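Local coordinates for protein Esterase/lipase (Uncultured bacterium, PDB 3K6K) that probably hydrolyses carboxylic esters, as a bacterial homologue of hormone-sensitive lipase built on the alpha/beta hydrolase fold, at residues A[20-23]-A[24-27]; A[125-128]-A[129-133]; A[221-224]-A[225-229]. All blocks are in the same frame, centred on the assembly; numbering follows the deposited sequence.

Contact 1. Residues A[20-23]-A[24-27]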
loop_
_atom_site.group_PDB
_atom_site.type_symbol
_atom_site.label_atom_id
_atom_site.label_comp_id
_atom_site.label_asym_id
_atom_site.label_seq_id
_atom_site.Cartn_x
_atom_site.Cartn_y
_atom_site.Cartn_z
ATOM N N ASP A 20 -22.723 5.863 -8.597
ATOM C CA ASP A 20 -24.164 5.904 -8.379
ATOM C C ASP A 20 -24.431 5.471 -6.958
ATOM O O ASP A 20 -25.292 6.038 -6.317
ATOM C CB ASP A 20 -24.957 5.081 -9.439
ATOM C CG ASP A 20 -24.836 5.703 -10.846
ATOM O OD1 ASP A 20 -24.470 6.923 -10.895
ATOM O OD2 ASP A 20 -25.048 5.018 -11.899
ATOM N N PHE A 21 -23.650 4.502 -6.472
ATOM C CA PHE A 21 -23.817 4.011 -5.125
ATOM C C PHE A 21 -23.401 5.125 -4.169
ATOM O O PHE A 21 -24.039 5.313 -3.151
ATOM C CB PHE A 21 -22.983 2.740 -4.874
ATOM C CG PHE A 21 -23.156 2.146 -3.459
ATOM C CD1 PHE A 21 -22.044 1.881 -2.654
ATOM C CD2 PHE A 21 -24.422 1.839 -2.962
ATOM C CE1 PHE A 21 -22.190 1.330 -1.384
ATOM C CE2 PHE A 21 -24.591 1.293 -1.678
ATOM C CZ PHE A 21 -23.451 1.043 -0.887
ATOM N N LEU A 22 -22.348 5.860 -4.518
ATOM C CA LEU A 22 -21.921 7.023 -3.723
ATOM C C LEU A 22 -23.033 8.054 -3.555
ATOM O O LEU A 22 -23.171 8.647 -2.476
ATOM C CB LEU A 22 -20.675 7.714 -4.308
ATOM C CG LEU A 22 -19.456 6.780 -4.248
ATOM C CD1 LEU A 22 -18.257 7.345 -4.982
ATOM C CD2 LEU A 22 -19.117 6.395 -2.769
ATOM N N GLN A 23 -23.794 8.273 -4.634
ATOM C CA GLN A 23 -24.911 9.221 -4.610
ATOM C C GLN A 23 -26.038 8.671 -3.706
ATOM O O GLN A 23 -26.701 9.417 -3.010
ATOM C CB GLN A 23 -25.403 9.567 -6.032
ATOM C CG GLN A 23 -26.468 10.693 -6.063
ATOM C CD GLN A 23 -25.943 12.050 -6.598
ATOM O OE1 GLN A 23 -26.688 12.776 -7.307
ATOM N NE2 GLN A 23 -24.689 12.402 -6.257
ATOM N N LEU A 24 -26.220 7.376 -3.685
ATOM C CA LEU A 24 -27.193 6.826 -2.828
ATOM C C LEU A 24 -26.738 7.022 -1.389
ATOM O O LEU A 24 -27.537 7.446 -0.610
ATOM C CB LEU A 24 -27.546 5.407 -3.190
ATOM C CG LEU A 24 -28.178 4.550 -2.126
ATOM C CD1 LEU A 24 -29.417 5.106 -1.601
ATOM C CD2 LEU A 24 -28.389 3.144 -2.552
ATOM N N LEU A 25 -25.456 6.822 -1.078
ATOM C CA LEU A 25 -24.915 7.162 0.250
ATOM C C LEU A 25 -24.997 8.663 0.601
ATOM O O LEU A 25 -25.290 9.034 1.742
ATOM C CB LEU A 25 -23.487 6.641 0.411
ATOM C CG LEU A 25 -23.234 5.136 0.152
ATOM C CD1 LEU A 25 -21.759 4.827 0.309
ATOM C CD2 LEU A 25 -24.044 4.197 1.015
ATOM N N LYS A 26 -24.740 9.531 -0.360
ATOM C CA LYS A 26 -24.897 10.969 -0.105
ATOM C C LYS A 26 -26.325 11.262 0.385
ATOM O O LYS A 26 -26.507 11.906 1.417
ATOM C CB LYS A 26 -24.603 11.745 -1.387
ATOM C CG LYS A 26 -24.593 13.248 -1.262
ATOM C CD LYS A 26 -23.960 13.784 -2.527
ATOM C CE LYS A 26 -24.075 15.261 -2.661
ATOM N NZ LYS A 26 -23.000 15.622 -3.624
ATOM N N ILE A 27 -27.334 10.738 -0.316
ATOM C CA ILE A 27 -28.708 11.007 0.065
ATOM C C ILE A 27 -29.023 10.541 1.459
ATOM O O ILE A 27 -29.708 11.259 2.196
ATOM C CB ILE A 27 -29.758 10.427 -0.885
ATOM C CG1 ILE A 27 -29.517 10.945 -2.313
ATOM C CG2 ILE A 27 -31.135 10.833 -0.379
ATOM C CD1 ILE A 27 -30.131 10.148 -3.333
#
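The ring of Phe-21 takes the isobutyl group of Leu-25 over one face. Leu-25 CG sits 4.2 Å above the plane of the Phe-21 ring, over its centre, and CD2 makes a CH-pi contact 28° off the ring normal. The two methyls spread over different parts of the ring: Leu-25 CD2 is 3.7 Å from Phe-21 CZ, while Leu-25 CD1 lies toward the CD1-CE1 side, 3.9 Å from Phe-21 CE1. Leu-24 comes in obliquely, with its CD2 lying 4.2 Å from Phe-21 CD2. The torsion behind this is chi1 of Phe-21 (-178°), which lays CG beside the carbonyl carbon and swings the ring on toward the following turn. Tyr-286 and Phe-289 also meet this buried ring, the latter with its plane only modestly inclined, and Leu-25 touches Pro-280, so this face of the helix packs on the body of the protein. Both segments belong to helix 18-30, and Phe-21 meets Leu-25 at i+4 and Leu-24 at i+3, the spacings of an alpha helix; in hormone-sensitive-lipase relatives such N-terminal helices form part of the cap over the active site, and Leu-25 lies near, without touching, the probable Ser-His-Glu triad. Four consecutive backbone bonds hold the turn, the straightest two being Leu-25 N to Phe-21 O and Ile-27 N to Gln-23 O (165° at the latter's hydrogen). On the exposed face Gln-23 bends at chi2, which carries its amide NE2 to within 4.0 Å of Lys-26 CD, and the extended lysine chain runs outward past it. Ile-27 folds its CG1 branch back over the preceding turn, 3.3 Å from Gln-23 O, an oxygen already engaged by the Ile-27 amide.

Contact 2. Residues A[125-128]-A[129-133]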
loop_
_atom_site.group_PDB
_atom_site.type_symbol
_atom_site.label_atom_id
_atom_site.label_comp_id
_atom_site.label_asym_id
_atom_site.label_seq_id
_atom_site.Cartn_x
_atom_site.Cartn_y
_atom_site.Cartn_z
ATOM N N ASN A 125 -18.681 1.573 28.580
ATOM C CA ASN A 125 -17.344 1.214 28.928
ATOM C C ASN A 125 -16.314 1.886 28.010
ATOM O O ASN A 125 -16.123 1.428 26.885
ATOM C CB ASN A 125 -17.230 -0.296 28.855
ATOM C CG ASN A 125 -18.430 -1.020 29.494
ATOM O OD1 ASN A 125 -19.470 -1.231 28.847
ATOM N ND2 ASN A 125 -18.266 -1.444 30.735
ATOM N N PRO A 126 -15.644 2.965 28.475
ATOM C CA PRO A 126 -14.622 3.697 27.708
ATOM C C PRO A 126 -13.240 2.998 27.605
ATOM O O PRO A 126 -13.027 1.922 28.170
ATOM C CB PRO A 126 -14.451 5.006 28.500
ATOM C CG PRO A 126 -15.498 4.966 29.588
ATOM C CD PRO A 126 -15.793 3.530 29.820
ATOM N N PHE A 127 -12.309 3.605 26.858
ATOM C CA PHE A 127 -10.940 3.104 26.842
ATOM C C PHE A 127 -10.479 2.905 28.291
ATOM O O PHE A 127 -10.615 3.838 29.090
ATOM C CB PHE A 127 -9.995 4.084 26.152
ATOM C CG PHE A 127 -8.554 3.704 26.302
ATOM C CD1 PHE A 127 -8.001 2.707 25.507
ATOM C CD2 PHE A 127 -7.765 4.305 27.260
ATOM C CE1 PHE A 127 -6.669 2.329 25.666
ATOM C CE2 PHE A 127 -6.458 3.936 27.420
ATOM C CZ PHE A 127 -5.903 2.956 26.626
ATOM N N PRO A 128 -9.859 1.748 28.619
ATOM C CA PRO A 128 -9.365 0.621 27.767
ATOM C C PRO A 128 -10.228 -0.637 27.601
ATOM O O PRO A 128 -9.682 -1.712 27.243
ATOM C CB PRO A 128 -8.115 0.160 28.509
ATOM C CG PRO A 128 -8.521 0.374 30.014
ATOM C CD PRO A 128 -9.260 1.714 29.969
ATOM N N ALA A 129 -11.530 -0.522 27.847
ATOM C CA ALA A 129 -12.331 -1.736 27.957
ATOM C C ALA A 129 -12.230 -2.683 26.739
ATOM O O ALA A 129 -11.891 -3.875 26.887
ATOM C CB ALA A 129 -13.786 -1.406 28.289
ATOM N N ALA A 130 -12.527 -2.149 25.555
ATOM C CA ALA A 130 -12.520 -2.938 24.297
ATOM C C ALA A 130 -11.157 -3.580 24.008
ATOM O O ALA A 130 -11.087 -4.754 23.571
ATOM C CB ALA A 130 -12.966 -2.039 23.099
ATOM N N VAL A 131 -10.084 -2.832 24.260
ATOM C CA VAL A 131 -8.787 -3.443 24.196
ATOM C C VAL A 131 -8.633 -4.653 25.113
ATOM O O VAL A 131 -8.191 -5.735 24.637
ATOM C CB VAL A 131 -7.684 -2.472 24.469
ATOM C CG1 VAL A 131 -6.386 -3.173 24.356
ATOM C CG2 VAL A 131 -7.734 -1.337 23.499
ATOM N N ASP A 132 -9.000 -4.535 26.407
ATOM C CA ASP A 132 -8.684 -5.682 27.287
ATOM C C ASP A 132 -9.472 -6.907 26.876
ATOM O O ASP A 132 -8.978 -8.027 26.970
ATOM C CB ASP A 132 -8.921 -5.409 28.758
ATOM C CG ASP A 132 -8.182 -4.200 29.261
ATOM O OD1 ASP A 132 -8.772 -3.557 30.150
ATOM O OD2 ASP A 132 -7.044 -3.898 28.784
ATOM N N ASP A 133 -10.684 -6.665 26.374
ATOM C CA ASP A 133 -11.561 -7.676 25.863
ATOM C C ASP A 133 -10.917 -8.423 24.651
ATOM O O ASP A 133 -10.861 -9.705 24.588
ATOM C CB ASP A 133 -12.842 -6.945 25.425
ATOM C CG ASP A 133 -13.859 -6.703 26.579
ATOM O OD1 ASP A 133 -13.570 -7.046 27.759
ATOM O OD2 ASP A 133 -14.984 -6.178 26.284
HETATM O O HOH W 1 -14.240 0.111 25.327
#
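Ala-129 N donates to Pro-126 O at 2.9 Å, and the 170° angle at the hydrogen makes this a nearly straight bond. The same alanine sets its methyl against the loop, with Ala-129 CB 3.7 Å from Asn-125 CB. The next amide has no backbone acceptor across the contact; Ala-130 N instead donates a hydrogen bond to a water at 2.8 Å, and that water donates in turn to Asn-125 O, so one solvent molecule satisfies both. Pro-128, at the N-cap position and preceded by a cis peptide bond, has no N-H to offer, but its carbonyl accepts Asp-132 N at 3.0 Å, almost along the C=O axis. Val-131 N lies close to this oxygen as well, at an angle too poor for bonding. Asp-132 turns its carboxylate back alongside the Pro-128 ring, OD1 approaching Pro-128 CG to 3.9 Å; chi1 of -55° keeps CG beside the backbone N and hence near the first helical turn, where a negative charge is probably favoured by the helix dipole. Replacing the aspartate with alanine is likely to leave Pro-128 CG without its carboxylate neighbour and the first helical turn without that charge. Asp-133 is paired elsewhere, its OD1 in a salt bridge with Arg-120. Near Tyr-219, which both side chains touch, Phe-127 meets Val-131 CG2 at its ring edge, while Pro-128 CB lies over one ring face. The Phe-Pro-Ala-Ala run leading into helix 129-145 is a familiar sequence feature of hormone-sensitive-lipase-type esterases, here a cis-proline turn, consistent with type VIa, running into a helix N-terminus of the alpha/beta hydrolase fold.

Contact 3. Residues A[221-224]-A[225-229]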
loop_
_atom_site.group_PDB
_atom_site.type_symbol
_atom_site.label_atom_id
_atom_site.label_comp_id
_atom_site.label_asym_id
_atom_site.label_seq_id
_atom_site.Cartn_x
_atom_site.Cartn_y
_atom_site.Cartn_z
ATOM N N GLY A 221 -12.278 10.046 26.346
ATOM C CA GLY A 221 -12.833 10.652 27.568
ATOM C C GLY A 221 -11.991 10.980 28.793
ATOM O O GLY A 221 -12.168 10.393 29.849
ATOM N N GLY A 222 -11.065 11.904 28.645
ATOM C CA GLY A 222 -10.178 12.180 29.764
ATOM C C GLY A 222 -8.812 11.665 29.342
ATOM O O GLY A 222 -7.832 12.395 29.492
ATOM N N GLU A 223 -8.730 10.435 28.817
ATOM C CA GLU A 223 -7.465 9.930 28.205
ATOM C C GLU A 223 -6.802 10.818 27.124
ATOM O O GLU A 223 -7.397 11.788 26.636
ATOM C CB GLU A 223 -7.619 8.489 27.692
ATOM C CG GLU A 223 -7.698 7.423 28.784
ATOM C CD GLU A 223 -6.467 7.388 29.683
ATOM O OE1 GLU A 223 -6.524 6.697 30.728
ATOM O OE2 GLU A 223 -5.449 8.041 29.361
ATOM N N ASP A 224 -5.556 10.511 26.770
ATOM C CA ASP A 224 -4.888 11.291 25.730
ATOM C C ASP A 224 -5.147 10.674 24.343
ATOM O O ASP A 224 -5.101 9.437 24.174
ATOM C CB ASP A 224 -3.386 11.441 25.998
ATOM C CG ASP A 224 -2.641 12.163 24.845
ATOM O OD1 ASP A 224 -3.208 13.052 24.137
ATOM O OD2 ASP A 224 -1.454 11.839 24.632
ATOM N N ARG A 225 -5.400 11.537 23.355
ATOM C CA ARG A 225 -5.816 11.062 22.049
ATOM C C ARG A 225 -4.676 10.385 21.328
ATOM O O ARG A 225 -4.918 9.742 20.331
ATOM C CB ARG A 225 -6.396 12.171 21.184
ATOM C CG ARG A 225 -7.904 12.209 21.201
ATOM C CD ARG A 225 -8.427 13.564 20.745
ATOM N NE ARG A 225 -9.851 13.712 21.085
ATOM C CZ ARG A 225 -10.880 13.173 20.408
ATOM N NH1 ARG A 225 -10.701 12.402 19.311
ATOM N NH2 ARG A 225 -12.115 13.392 20.853
ATOM N N LYS A 226 -3.448 10.534 21.837
ATOM C CA LYS A 226 -2.250 9.947 21.218
ATOM C C LYS A 226 -1.646 8.824 22.067
ATOM O O LYS A 226 -0.518 8.385 21.856
ATOM C CB LYS A 226 -1.225 11.022 20.941
ATOM C CG LYS A 226 -1.772 12.206 20.274
ATOM C CD LYS A 226 -0.606 12.960 19.725
ATOM C CE LYS A 226 -0.768 14.469 19.876
ATOM N NZ LYS A 226 0.432 15.097 19.225
ATOM N N ASN A 227 -2.414 8.361 23.036
ATOM C CA ASN A 227 -2.114 7.102 23.623
ATOM C C ASN A 227 -1.877 6.096 22.507
ATOM O O ASN A 227 -2.744 5.908 21.670
ATOM C CB ASN A 227 -3.292 6.655 24.448
ATOM C CG ASN A 227 -2.959 5.550 25.398
ATOM O OD1 ASN A 227 -3.244 5.656 26.599
ATOM N ND2 ASN A 227 -2.396 4.461 24.891
ATOM N N PRO A 228 -0.719 5.415 22.522
ATOM C CA PRO A 228 -0.450 4.418 21.490
ATOM C C PRO A 228 -1.574 3.409 21.359
ATOM O O PRO A 228 -1.871 3.025 20.264
ATOM C CB PRO A 228 0.825 3.740 21.991
ATOM C CG PRO A 228 1.513 4.825 22.674
ATOM C CD PRO A 228 0.451 5.610 23.395
ATOM N N LEU A 229 -2.224 3.026 22.453
ATOM C CA LEU A 229 -3.280 1.981 22.426
ATOM C C LEU A 229 -4.657 2.490 21.988
ATOM O O LEU A 229 -5.585 1.700 21.747
ATOM C CB LEU A 229 -3.405 1.311 23.803
ATOM C CG LEU A 229 -2.576 0.058 24.057
ATOM C CD1 LEU A 229 -1.191 0.188 23.473
ATOM C CD2 LEU A 229 -2.501 -0.137 25.539
HETATM O O HOH W 2 -6.419 13.727 24.025
#
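Asp-224 bends its side chain forward over the amides of Arg-225 and Lys-226. Its CB starts 3.3 Å from Arg-225 N, and CG stands 3.5 Å from Lys-226 N. Beyond CG the carboxylate divides its contacts: OD1 accepts a weak bond from Lys-226 N at 3.4 Å, whereas OD2 rests against the aliphatic part of the lysine, 3.8 Å from Lys-226 CB. With chi1 at 175°, CG lies beside the carbonyl carbon, which is what places both oxygens over the following residues. The lysine crosses obliquely and leads away, so that NZ is 6.4 Å from Asp-224 OD1, too far for a salt bridge; the opposite charges may still attract weakly. In the backbone, Asn-227 N donates to Asp-224 O at 3.1 Å, fairly straight at the hydrogen (163°) but from well above the carbonyl plane. Arg-225 directs its guanidinium away, NH1 to Leu-190 O and NH2 to Glu-217 in a salt bridge, tying the loop back to helix 209-220. The Asp-224 O bond closes a type I beta turn from Asp-224 to Asn-227, with a weak Asx-turn bond beside it, in the surface loop leading from helix 209-220 toward strand 243-248.

How the contacts relate
From the N terminus, contact 1 comes first, wholly within helix 18-30, where it closes only successive helical turns. The chain then passes through four strands before contact 2 joins the loop after strand 113-117 to the start of helix 129-145. Contact 3 closes a tight turn in the loop beyond helix 209-220. The three follow in series; none nests or crosses. Contact 1 stands apart, its centre about 34 Å from either of the others and across the chain's centre from contact 2. Contacts 2 and 3 touch: Phe-127 CD2 packs 3.5 Å from Glu-223 CG, and Phe-127 CE1 meets Leu-229 CB, joining two crossover regions on one side of the fold.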